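Local coordinates for lipoprotein (Colwellia psychrerythraea, PDB 3O0Y), which is of unknown function but belongs to the DUF885 family of the peptidase MA clan, and so may be related to metallopeptidases, at residues 42-47 with 60-65; 46-51 with 66-71; 124-129 with 142-147. All blocks are in the same frame, centred on the assembly; numbering follows the deposited sequence.

In the fold
Interactions 1 and 2 start from the same stretch, share R46 and A47, and have centres about 7 Å apart. The loop between helices 57-60 and 73-92 packs on the end of helix 27-44 in the first and on the start of helix 47-53 in the second. Interaction 3 follows later in the chain and joins strand 126-128 to the start of helix 144-154. Its centre is about 12 Å from that of interaction 2 and about 17 Å from that of interaction 1. R46 and S49 reach it through probable hydrogen bonds to I127 and T129, and Y71 packs on P144. The contacts thus tie the N-terminal helices to the largely helical body.

Interaction 1: residues 42-47 with 60-65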
loop_
_atom_site.group_PDB
_atom_site.type_symbol
_atom_site.label_atom_id
_atom_site.label_comp_id
_atom_site.label_asym_id
_atom_site.label_seq_id
_atom_site.Cartn_x
_atom_site.Cartn_y
_atom_site.Cartn_z
ATOM N N LEU A 42 -6.830 16.886 7.229
ATOM C CA LEU A 42 -6.840 15.443 6.982
ATOM C C LEU A 42 -6.233 14.762 8.199
ATOM O O LEU A 42 -6.827 13.806 8.734
ATOM C CB LEU A 42 -6.016 15.107 5.737
ATOM C CG LEU A 42 -5.932 13.632 5.380
ATOM C CD1 LEU A 42 -7.315 12.959 5.191
ATOM C CD2 LEU A 42 -4.944 13.444 4.179
ATOM N N PHE A 43 -5.038 15.204 8.585
ATOM C CA PHE A 43 -4.350 14.511 9.671
ATOM C C PHE A 43 -4.982 14.670 11.072
ATOM O O PHE A 43 -4.873 13.754 11.879
ATOM C CB PHE A 43 -2.901 14.866 9.711
ATOM C CG PHE A 43 -2.101 14.165 8.688
ATOM C CD1 PHE A 43 -1.551 14.845 7.621
ATOM C CD2 PHE A 43 -1.918 12.785 8.782
ATOM C CE1 PHE A 43 -0.790 14.160 6.670
ATOM C CE2 PHE A 43 -1.122 12.126 7.905
ATOM C CZ PHE A 43 -0.565 12.803 6.825
ATOM N N LYS A 44 -5.625 15.794 11.355
ATOM C CA LYS A 44 -6.404 15.887 12.599
ATOM C C LYS A 44 -7.480 14.819 12.687
ATOM O O LYS A 44 -7.814 14.362 13.768
ATOM C CB LYS A 44 -7.143 17.232 12.704
ATOM C CG LYS A 44 -6.362 18.475 12.935
ATOM C CD LYS A 44 -7.386 19.701 12.641
ATOM C CE LYS A 44 -6.702 21.061 12.249
ATOM N NZ LYS A 44 -7.431 21.931 11.204
ATOM N N GLN A 45 -8.076 14.484 11.558
ATOM C CA GLN A 45 -9.129 13.485 11.476
ATOM C C GLN A 45 -8.626 12.066 11.206
ATOM O O GLN A 45 -9.396 11.106 11.118
ATOM C CB GLN A 45 -10.127 13.921 10.429
ATOM C CG GLN A 45 -10.753 15.232 10.836
ATOM C CD GLN A 45 -11.734 15.753 9.864
ATOM O OE1 GLN A 45 -11.455 16.757 9.176
ATOM N NE2 GLN A 45 -12.888 15.138 9.802
ATOM N N ARG A 46 -7.305 11.960 10.992
ATOM C CA ARG A 46 -6.646 10.686 10.750
ATOM C C ARG A 46 -5.397 10.643 11.603
ATOM O O ARG A 46 -4.251 10.501 11.109
ATOM C CB ARG A 46 -6.304 10.493 9.258
ATOM C CG ARG A 46 -7.505 10.345 8.393
ATOM C CD ARG A 46 -8.191 9.017 8.585
ATOM N NE ARG A 46 -9.301 8.779 7.679
ATOM C CZ ARG A 46 -10.574 9.080 7.955
ATOM N NH1 ARG A 46 -10.908 9.742 9.059
ATOM N NH2 ARG A 46 -11.534 8.753 7.098
ATOM N N ALA A 47 -5.619 10.755 12.926
ATOM C CA ALA A 47 -4.486 10.948 13.867
ATOM C C ALA A 47 -3.538 9.737 13.914
ATOM O O ALA A 47 -2.341 9.894 14.156
ATOM C CB ALA A 47 -4.994 11.295 15.275
ATOM N N ILE A 60 0.768 19.677 12.578
ATOM C CA ILE A 60 -0.680 19.582 12.491
ATOM C C ILE A 60 -1.390 20.828 13.022
ATOM O O ILE A 60 -2.536 21.084 12.654
ATOM C CB ILE A 60 -1.192 18.331 13.231
ATOM C CG1 ILE A 60 -0.528 17.049 12.686
ATOM C CG2 ILE A 60 -2.726 18.153 13.108
ATOM C CD1 ILE A 60 -0.595 16.923 11.181
ATOM N N GLY A 61 -0.716 21.589 13.896
ATOM C CA GLY A 61 -1.280 22.777 14.524
ATOM C C GLY A 61 -2.005 22.458 15.827
ATOM O O GLY A 61 -2.585 23.327 16.475
ATOM N N GLN A 62 -1.982 21.197 16.236
ATOM C CA GLN A 62 -2.542 20.815 17.519
ATOM C C GLN A 62 -2.001 19.428 17.893
ATOM O O GLN A 62 -1.532 18.695 17.050
ATOM C CB GLN A 62 -4.074 20.792 17.486
ATOM C CG GLN A 62 -4.664 19.668 16.656
ATOM C CD GLN A 62 -6.152 19.864 16.393
ATOM O OE1 GLN A 62 -6.978 19.170 16.959
ATOM N NE2 GLN A 62 -6.490 20.825 15.504
ATOM N N VAL A 63 -2.118 19.065 19.163
ATOM C CA VAL A 63 -1.568 17.768 19.641
ATOM C C VAL A 63 -2.549 16.702 19.229
ATOM O O VAL A 63 -3.765 16.845 19.432
ATOM C CB VAL A 63 -1.418 17.755 21.174
ATOM C CG1 VAL A 63 -0.973 16.358 21.674
ATOM C CG2 VAL A 63 -0.405 18.807 21.593
ATOM N N ILE A 64 -2.034 15.669 18.573
ATOM C CA ILE A 64 -2.892 14.546 18.186
ATOM C C ILE A 64 -2.474 13.202 18.728
ATOM O O ILE A 64 -3.080 12.183 18.373
ATOM C CB ILE A 64 -3.034 14.445 16.609
ATOM C CG1 ILE A 64 -1.675 14.394 15.883
ATOM C CG2 ILE A 64 -3.820 15.659 16.136
ATOM C CD1 ILE A 64 -0.742 13.192 16.138
ATOM N N SER A 65 -1.430 13.202 19.571
ATOM C CA SER A 65 -0.735 11.997 19.976
ATOM C C SER A 65 -1.579 11.016 20.803
ATOM O O SER A 65 -1.245 9.829 20.858
ATOM C CB SER A 65 0.563 12.342 20.713
ATOM O OG SER A 65 0.310 13.314 21.696
#
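K44 crosses Q62 and runs alongside I60 in the opposite direction, and its chain shows how the loop closes over the end of helix 27-44. Its CB points past the loop. CG is anti to the carbonyl carbon (chi1 -70°), and this brings CG within reach of both: I60 CG2 lies 3.7 Å from K44 CG, with the amide of Q62 close by. Next along the chain, K44 CD is 3.2 Å from Q62 NE2, a tight carbon-to-nitrogen contact and not a polar bond. CE still touches the same nitrogen. The chain then bends at chi4. K44 and Q62 cross at about a right angle.

F43, one residue earlier in the helix, meets I60. F43 CB is 3.4 Å from I60 CD1, while the ring leads away and packs on helix 47-53. Beyond the helix end, A47 CB sits 3.9 Å from I64 CB. No hydrogen bond crosses between the segments; the contact is van der Waals packing. This is mostly apolar packing in a largely helical part of the chain, where a connecting loop folds back over the junction of two consecutive helices.

Interaction 2: residues 46-51 with 66-71; sequences RALSAT and SDMEFY
R46 and E69 bring the two backbones closest, with R46 CA 5.6 Å from E69 CA, and A47 faces D67. The chains run in roughly opposite senses, at a slant. Residues 67-70 are extended and pass the N-terminus of helix 47-53, where R46 holds the N-cap position. The motif is a helix start met by a carboxylate from a loop later in the chain, bonding to an N-H of the first turn. E69 supplies that group. Its CG is anti to the carbonyl carbon (chi1 -64°) and the chain beyond is extended, so the carboxylate reaches the first turn. E69 OE2 accepts from L48 N at 3.0 Å, and the donor comes from above the carboxylate plane. The bond is bent, with an N-H...O angle of 133°. A water also donates to OE2 and joins it to S49 OG, which bonds to T129. A second water links A47 N to M68 O.

With an alanine in place of E69, the N-H of L48 and the hydroxyl of Y71 would probably lose their acceptor, and a gap would open beside L48.

L48 CD1 packs on M68 SD at 3.9 Å, and A47 CB on D67 CB. Y71 CE1 lies over one face of the R46 guanidinium, with the two planes 45° apart. The guanidinium is also held by a salt bridge to E76 and a bond to I127 O. A third water, in the guanidinium plane, joins R46 NH1 to F70 O. Y71 OH donates to E69 OE1 at 2.6 Å, reaching it from above the carboxylate plane.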
loop_
_atom_site.group_PDB
_atom_site.type_symbol
_atom_site.label_atom_id
_atom_site.label_comp_id
_atom_site.label_asym_id
_atom_site.label_seq_id
_atom_site.Cartn_x
_atom_site.Cartn_y
_atom_site.Cartn_z
ATOM N N ARG A 46 -7.305 11.960 10.992
ATOM C CA ARG A 46 -6.646 10.686 10.750
ATOM C C ARG A 46 -5.397 10.643 11.603
ATOM O O ARG A 46 -4.251 10.501 11.109
ATOM C CB ARG A 46 -6.304 10.493 9.258
ATOM C CG ARG A 46 -7.505 10.345 8.393
ATOM C CD ARG A 46 -8.191 9.017 8.585
ATOM N NE ARG A 46 -9.301 8.779 7.679
ATOM C CZ ARG A 46 -10.574 9.080 7.955
ATOM N NH1 ARG A 46 -10.908 9.742 9.059
ATOM N NH2 ARG A 46 -11.534 8.753 7.098
ATOM N N ALA A 47 -5.619 10.755 12.926
ATOM C CA ALA A 47 -4.486 10.948 13.867
ATOM C C ALA A 47 -3.538 9.737 13.914
ATOM O O ALA A 47 -2.341 9.894 14.156
ATOM C CB ALA A 47 -4.994 11.295 15.275
ATOM N N LEU A 48 -4.030 8.529 13.601
ATOM C CA LEU A 48 -3.139 7.352 13.511
ATOM C C LEU A 48 -2.228 7.395 12.301
ATOM O O LEU A 48 -1.058 7.042 12.393
ATOM C CB LEU A 48 -3.959 6.062 13.511
ATOM C CG LEU A 48 -4.310 5.975 15.002
ATOM C CD1 LEU A 48 -5.712 6.139 15.422
ATOM C CD2 LEU A 48 -3.363 5.211 15.855
ATOM N N SER A 49 -2.702 7.903 11.168
ATOM C CA SER A 49 -1.796 8.224 10.049
ATOM C C SER A 49 -0.733 9.267 10.416
ATOM O O SER A 49 0.431 9.152 10.035
ATOM C CB SER A 49 -2.618 8.654 8.794
ATOM O OG SER A 49 -3.260 7.494 8.280
ATOM N N ALA A 50 -1.128 10.299 11.173
ATOM C CA ALA A 50 -0.192 11.276 11.664
ATOM C C ALA A 50 0.888 10.557 12.456
ATOM O O ALA A 50 2.085 10.767 12.241
ATOM C CB ALA A 50 -0.914 12.328 12.581
ATOM N N THR A 51 0.465 9.726 13.423
ATOM C CA THR A 51 1.461 8.920 14.173
ATOM C C THR A 51 2.410 8.062 13.283
ATOM O O THR A 51 3.620 8.009 13.522
ATOM C CB THR A 51 0.727 8.026 15.205
ATOM O OG1 THR A 51 0.006 8.883 16.102
ATOM C CG2 THR A 51 1.769 7.083 15.944
ATOM N N SER A 66 -2.659 11.479 21.416
ATOM C CA SER A 66 -3.580 10.556 22.043
ATOM C C SER A 66 -4.969 10.646 21.469
ATOM O O SER A 66 -5.923 10.156 22.062
ATOM C CB SER A 66 -3.628 10.786 23.546
ATOM O OG SER A 66 -4.108 12.055 23.873
ATOM N N ASP A 67 -5.084 11.190 20.274
ATOM C CA ASP A 67 -6.383 11.238 19.623
ATOM C C ASP A 67 -6.681 9.931 18.888
ATOM O O ASP A 67 -5.785 9.176 18.458
ATOM C CB ASP A 67 -6.455 12.394 18.622
ATOM C CG ASP A 67 -6.571 13.789 19.292
ATOM O OD1 ASP A 67 -6.459 13.919 20.541
ATOM O OD2 ASP A 67 -6.771 14.773 18.533
ATOM N N MET A 68 -7.969 9.711 18.708
ATOM C CA MET A 68 -8.490 8.581 18.008
ATOM C C MET A 68 -9.177 9.080 16.714
ATOM O O MET A 68 -9.512 10.284 16.585
ATOM C CB MET A 68 -9.509 7.824 18.901
ATOM C CG MET A 68 -10.053 6.489 18.300
ATOM S SD MET A 68 -8.908 5.293 17.583
ATOM C CE MET A 68 -7.605 5.216 18.929
ATOM N N GLU A 69 -9.370 8.167 15.760
ATOM C CA GLU A 69 -10.120 8.447 14.543
ATOM C C GLU A 69 -11.574 7.969 14.739
ATOM O O GLU A 69 -11.786 6.952 15.358
ATOM C CB GLU A 69 -9.508 7.683 13.406
ATOM C CG GLU A 69 -8.085 8.119 13.091
ATOM C CD GLU A 69 -7.347 7.266 12.038
ATOM O OE1 GLU A 69 -7.866 6.211 11.559
ATOM O OE2 GLU A 69 -6.168 7.638 11.717
ATOM N N PHE A 70 -12.522 8.719 14.188
ATOM C CA PHE A 70 -13.925 8.382 14.225
ATOM C C PHE A 70 -14.521 8.449 12.845
ATOM O O PHE A 70 -14.136 9.274 11.973
ATOM C CB PHE A 70 -14.675 9.300 15.186
ATOM C CG PHE A 70 -14.063 9.327 16.574
ATOM C CD1 PHE A 70 -14.045 8.193 17.361
ATOM C CD2 PHE A 70 -13.442 10.469 17.032
ATOM C CE1 PHE A 70 -13.438 8.214 18.636
ATOM C CE2 PHE A 70 -12.855 10.496 18.289
ATOM C CZ PHE A 70 -12.881 9.388 19.084
ATOM N N TYR A 71 -15.506 7.610 12.645
ATOM C CA TYR A 71 -15.968 7.262 11.306
ATOM C C TYR A 71 -17.475 7.377 11.150
ATOM O O TYR A 71 -18.033 6.744 10.277
ATOM C CB TYR A 71 -15.522 5.820 10.948
ATOM C CG TYR A 71 -14.045 5.779 10.706
ATOM C CD1 TYR A 71 -13.544 6.169 9.507
ATOM C CD2 TYR A 71 -13.160 5.497 11.737
ATOM C CE1 TYR A 71 -12.155 6.176 9.265
ATOM C CE2 TYR A 71 -11.832 5.553 11.550
ATOM C CZ TYR A 71 -11.314 5.892 10.300
ATOM O OH TYR A 71 -9.961 5.949 10.113
HETATM O O HOH W 1 -13.763 10.268 9.545
HETATM O O HOH W 2 -8.153 11.583 14.169
HETATM O O HOH W 3 -5.359 6.676 9.375
#

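Interaction 3: residues 124-129 with 142-147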
loop_
_atom_site.group_PDB
_atom_site.type_symbol
_atom_site.label_atom_id
_atom_site.label_comp_id
_atom_site.label_asym_id
_atom_site.label_seq_id
_atom_site.Cartn_x
_atom_site.Cartn_y
_atom_site.Cartn_z
ATOM N N ILE A 124 -20.613 6.555 0.618
ATOM C CA ILE A 124 -20.293 5.267 1.205
ATOM C C ILE A 124 -18.823 5.064 1.520
ATOM O O ILE A 124 -17.965 5.899 1.181
ATOM C CB ILE A 124 -20.847 4.101 0.319
ATOM C CG1 ILE A 124 -20.353 4.139 -1.165
ATOM C CG2 ILE A 124 -22.390 4.152 0.273
ATOM C CD1 ILE A 124 -18.829 4.261 -1.442
ATOM N N GLY A 125 -18.544 3.986 2.240
ATOM C CA GLY A 125 -17.162 3.666 2.551
ATOM C C GLY A 125 -16.486 4.602 3.527
ATOM O O GLY A 125 -17.138 5.232 4.368
ATOM N N TYR A 126 -15.174 4.758 3.378
ATOM C CA TYR A 126 -14.418 5.612 4.279
ATOM C C TYR A 126 -13.210 6.083 3.497
ATOM O O TYR A 126 -12.822 5.417 2.556
ATOM C CB TYR A 126 -13.980 4.868 5.561
ATOM C CG TYR A 126 -12.853 3.862 5.352
ATOM C CD1 TYR A 126 -11.534 4.207 5.578
ATOM C CD2 TYR A 126 -13.098 2.618 4.773
ATOM C CE1 TYR A 126 -10.507 3.303 5.352
ATOM C CE2 TYR A 126 -12.044 1.690 4.562
ATOM C CZ TYR A 126 -10.754 2.070 4.802
ATOM O OH TYR A 126 -9.678 1.217 4.499
ATOM N N ILE A 127 -12.648 7.236 3.881
ATOM C CA ILE A 127 -11.415 7.770 3.257
ATOM C C ILE A 127 -10.180 7.203 3.921
ATOM O O ILE A 127 -10.008 7.316 5.142
ATOM C CB ILE A 127 -11.330 9.294 3.314
ATOM C CG1 ILE A 127 -12.563 9.948 2.635
ATOM C CG2 ILE A 127 -10.023 9.789 2.687
ATOM C CD1 ILE A 127 -12.834 9.418 1.197
ATOM N N ASP A 128 -9.400 6.477 3.140
ATOM C CA ASP A 128 -8.160 5.878 3.576
ATOM C C ASP A 128 -6.983 6.836 3.181
ATOM O O ASP A 128 -6.902 7.307 2.023
ATOM C CB ASP A 128 -8.057 4.460 2.921
ATOM C CG ASP A 128 -6.931 3.644 3.481
ATOM O OD1 ASP A 128 -7.231 2.787 4.352
ATOM O OD2 ASP A 128 -5.756 3.899 3.096
ATOM N N THR A 129 -6.049 7.099 4.109
ATOM C CA THR A 129 -4.958 7.993 3.799
ATOM C C THR A 129 -4.002 7.436 2.783
ATOM O O THR A 129 -3.205 8.219 2.239
ATOM C CB THR A 129 -4.147 8.434 5.027
ATOM O OG1 THR A 129 -3.620 7.273 5.683
ATOM C CG2 THR A 129 -5.105 9.264 6.054
ATOM N N ASN A 142 -7.922 -4.594 5.449
ATOM C CA ASN A 142 -7.531 -3.323 6.101
ATOM C C ASN A 142 -8.758 -2.587 6.633
ATOM O O ASN A 142 -9.761 -3.197 6.931
ATOM C CB ASN A 142 -6.665 -2.434 5.174
ATOM C CG ASN A 142 -7.475 -1.794 4.047
ATOM O OD1 ASN A 142 -8.593 -2.268 3.694
ATOM N ND2 ASN A 142 -6.932 -0.700 3.500
ATOM N N GLY A 143 -8.677 -1.278 6.743
ATOM C CA GLY A 143 -9.722 -0.521 7.410
ATOM C C GLY A 143 -9.321 -0.274 8.852
ATOM O O GLY A 143 -8.378 -0.881 9.351
ATOM N N PRO A 144 -10.072 0.620 9.532
ATOM C CA PRO A 144 -9.584 1.153 10.830
ATOM C C PRO A 144 -9.388 0.063 11.891
ATOM O O PRO A 144 -8.458 0.152 12.706
ATOM C CB PRO A 144 -10.634 2.185 11.211
ATOM C CG PRO A 144 -11.781 2.012 10.201
ATOM C CD PRO A 144 -11.208 1.360 8.994
ATOM N N LEU A 145 -10.205 -0.985 11.896
ATOM C CA LEU A 145 -10.087 -2.015 12.942
ATOM C C LEU A 145 -8.883 -2.941 12.749
ATOM O O LEU A 145 -8.451 -3.634 13.675
ATOM C CB LEU A 145 -11.423 -2.788 13.093
ATOM C CG LEU A 145 -12.554 -1.901 13.581
ATOM C CD1 LEU A 145 -13.955 -2.600 13.421
ATOM C CD2 LEU A 145 -12.392 -1.454 15.039
ATOM N N ILE A 146 -8.257 -2.871 11.590
ATOM C CA ILE A 146 -7.067 -3.655 11.321
ATOM C C ILE A 146 -5.905 -2.707 11.390
ATOM O O ILE A 146 -4.878 -2.990 12.004
ATOM C CB ILE A 146 -7.157 -4.318 9.915
ATOM C CG1 ILE A 146 -8.184 -5.423 9.912
ATOM C CG2 ILE A 146 -5.821 -4.848 9.511
ATOM C CD1 ILE A 146 -8.353 -6.211 8.510
ATOM N N ASP A 147 -6.021 -1.537 10.758
ATOM C CA ASP A 147 -4.843 -0.645 10.715
ATOM C C ASP A 147 -4.548 0.147 11.990
ATOM O O ASP A 147 -3.415 0.497 12.224
ATOM C CB ASP A 147 -4.862 0.320 9.544
ATOM C CG ASP A 147 -4.956 -0.432 8.199
ATOM O OD1 ASP A 147 -4.297 -1.491 8.061
ATOM O OD2 ASP A 147 -5.784 -0.018 7.375
HETATM O O HOH W 4 -8.395 0.729 1.372
HETATM O O HOH W 5 -10.460 -0.883 2.325
#
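P144 packs on the ring of Y126 in the main apolar contact between strand 126-128 and the start of helix 144-154. P144 CD lies 4.3 Å from the centroid of the Y126 ring and 13° off its normal. This is a CH-pi contact over one face. The backbone of G143 comes in beside it, with G143 CA 3.4 Å from Y126 OH. A side chain at this position would be crowded by P144 and by the preceding carbonyl.

The hydrogen bonds centre on the tyrosine hydroxyl. Y126 OH donates to D128 OD1 at 2.9 Å, on the anti side of the carboxylate. D128 has its CG anti to the backbone N (chi1 -170°), which brings the carboxylate to the hydroxyl. The other oxygen, D128 OD2, takes the backbone N-H groups of W130 and M131. None of these bonds crosses to the second segment. Water makes that link. One water donates to Y126 OH at 3.1 Å and to N142 OD1 at 2.7 Å. Another accepts from N142 ND2 and gives the hydroxyl a weak bond. N142 OD1 is also bound by W549 NE1.

Charge enters through two acids. D128 OD1 and D147 OD2 are 4.4 Å apart, and like charges there would probably repel. D147 OD2 takes a weak bond from G143 N.

The hydroxyl gives its proton to D128, so it can act towards both waters only as an acceptor. The two segments are joined by packing of P144 and G143 on the tyrosine and by shared water to N142, without a direct hydrogen bond.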